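Local structure of protein 1d10 (1T9F) at residues A[92-97]-A[157-162]. The protein is of unknown function but, as an SDF2-like MIR-domain protein of beta-trefoil fold whose precursor carries a signal sequence, probably acts in the secretory pathway. Sequence-based numbering, arbitrary orientation.
Sequences TAPLSK and QREVVG
Glu159 OE2 is gripped by two successive backbone amides of the 92-97 loop. Leu95 N donates at 2.8 Å to Glu159 OE2 with an N-H...O angle of 152°, arriving from above the carboxylate plane. Ser96 N, 3.0 Å from Glu159 OE2, takes the syn lone pair in a more bent bond of 134°. The other oxygen has its own partner: Ser96 OG donates to Glu159 OE1 at 2.6 Å on the syn side, so Ser96 addresses both oxygens and fixes the rotation of the carboxylate. An extended chain with CG anti to the backbone N (chi1 175°) carries the acid from strand 158-163 into the loop. Carbons also touch OE2: Pro94 CG lies 3.4 Å and Ala93 CB 3.5 Å from Glu159 OE2. Beside it, Ala93 CB and Val161 CG1 meet tightly at 3.4 Å. Ser146 OG, on neighbouring strand 142-146, also hydrogen-bonds Glu159 OE1. The contact thus ties the loop between strands 85-89 and 100-105 to a strand of the third MIR repeat. Three donors from the loop, with Ser146 OG as a further partner, would probably stabilise an ionised form of this buried carboxylate; no basic side chain of the two segments reaches it.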
loop_
_atom_site.group_PDB
_atom_site.type_symbol
_atom_site.label_atom_id
_atom_site.label_comp_id
_atom_site.label_asym_id
_atom_site.label_seq_id
_atom_site.Cartn_x
_atom_site.Cartn_y
_atom_site.Cartn_z
ATOM N N THR A 92 4.361 8.125 14.626
ATOM C CA THR A 92 5.653 8.307 13.979
ATOM C C THR A 92 6.183 6.981 13.435
ATOM O O THR A 92 6.008 5.933 14.058
ATOM C CB THR A 92 6.671 8.908 14.971
ATOM O OG1 THR A 92 7.799 9.421 14.252
ATOM C CG2 THR A 92 7.143 7.848 15.955
ATOM N N ALA A 93 6.818 7.033 12.265
ATOM C CA ALA A 93 7.380 5.838 11.635
ATOM C C ALA A 93 8.324 5.144 12.613
ATOM O O ALA A 93 8.861 5.779 13.523
ATOM C CB ALA A 93 8.130 6.218 10.358
ATOM N N PRO A 94 8.541 3.829 12.437
ATOM C CA PRO A 94 9.427 3.059 13.319
ATOM C C PRO A 94 10.913 3.427 13.287
ATOM O O PRO A 94 11.546 3.509 14.334
ATOM C CB PRO A 94 9.177 1.619 12.883
ATOM C CG PRO A 94 8.860 1.763 11.431
ATOM C CD PRO A 94 7.928 2.953 11.424
ATOM N N LEU A 95 11.472 3.641 12.099
ATOM C CA LEU A 95 12.890 3.983 11.989
ATOM C C LEU A 95 13.115 5.406 11.501
ATOM O O LEU A 95 14.201 5.961 11.668
ATOM C CB LEU A 95 13.609 3.011 11.045
ATOM C CG LEU A 95 13.563 1.519 11.389
ATOM C CD1 LEU A 95 14.278 0.732 10.303
ATOM C CD2 LEU A 95 14.206 1.272 12.745
ATOM N N SER A 96 12.094 5.994 10.889
ATOM C CA SER A 96 12.204 7.362 10.395
ATOM C C SER A 96 11.282 8.277 11.188
ATOM O O SER A 96 10.109 8.446 10.857
ATOM C CB SER A 96 11.859 7.419 8.909
ATOM O OG SER A 96 12.816 6.700 8.153
ATOM N N LYS A 97 11.836 8.864 12.243
ATOM C CA LYS A 97 11.102 9.759 13.130
ATOM C C LYS A 97 10.365 10.896 12.424
ATOM O O LYS A 97 9.286 11.308 12.861
ATOM C CB LYS A 97 12.065 10.351 14.161
ATOM C CG LYS A 97 12.689 9.333 15.104
ATOM C CD LYS A 97 11.676 8.804 16.110
ATOM C CE LYS A 97 12.359 8.001 17.214
ATOM N NZ LYS A 97 11.430 7.664 18.340
ATOM N N GLN A 157 14.509 -5.941 4.894
ATOM C CA GLN A 157 13.225 -5.441 4.413
ATOM C C GLN A 157 13.192 -3.919 4.529
ATOM O O GLN A 157 13.671 -3.350 5.514
ATOM C CB GLN A 157 12.086 -6.091 5.200
ATOM C CG GLN A 157 12.003 -7.599 4.964
ATOM C CD GLN A 157 10.806 -8.251 5.618
ATOM O OE1 GLN A 157 9.740 -7.655 5.720
ATOM N NE2 GLN A 157 10.971 -9.501 6.041
ATOM N N ARG A 158 12.644 -3.257 3.514
ATOM C CA ARG A 158 12.595 -1.796 3.507
ATOM C C ARG A 158 11.459 -1.188 4.324
ATOM O O ARG A 158 10.345 -1.718 4.353
ATOM C CB ARG A 158 12.518 -1.275 2.069
ATOM C CG ARG A 158 13.751 -1.568 1.215
ATOM C CD ARG A 158 13.781 -3.008 0.739
ATOM N NE ARG A 158 14.643 -3.189 -0.429
ATOM C CZ ARG A 158 15.963 -3.337 -0.384
ATOM N NH1 ARG A 158 16.598 -3.331 0.779
ATOM N NH2 ARG A 158 16.652 -3.492 -1.511
ATOM N N GLU A 159 11.754 -0.070 4.990
ATOM C CA GLU A 159 10.750 0.618 5.793
ATOM C C GLU A 159 9.783 1.356 4.872
ATOM O O GLU A 159 10.200 2.046 3.941
ATOM C CB GLU A 159 11.408 1.629 6.749
ATOM C CG GLU A 159 10.400 2.479 7.527
ATOM C CD GLU A 159 11.047 3.626 8.303
ATOM O OE1 GLU A 159 12.015 4.225 7.787
ATOM O OE2 GLU A 159 10.573 3.938 9.417
ATOM N N VAL A 160 8.493 1.177 5.134
ATOM C CA VAL A 160 7.429 1.822 4.379
ATOM C C VAL A 160 6.819 2.873 5.314
ATOM O O VAL A 160 6.482 2.573 6.468
ATOM C CB VAL A 160 6.338 0.808 3.974
ATOM C CG1 VAL A 160 5.160 1.540 3.338
ATOM C CG2 VAL A 160 6.904 -0.223 3.001
ATOM N N VAL A 161 6.679 4.099 4.828
ATOM C CA VAL A 161 6.134 5.164 5.661
ATOM C C VAL A 161 5.277 6.149 4.876
ATOM O O VAL A 161 5.095 6.015 3.665
ATOM C CB VAL A 161 7.253 5.984 6.337
ATOM C CG1 VAL A 161 8.196 5.071 7.108
ATOM C CG2 VAL A 161 8.011 6.779 5.287
ATOM N N GLY A 162 4.772 7.149 5.593
ATOM C CA GLY A 162 3.946 8.172 4.983
ATOM C C GLY A 162 4.730 9.469 4.971
ATOM O O GLY A 162 5.101 9.984 6.023
#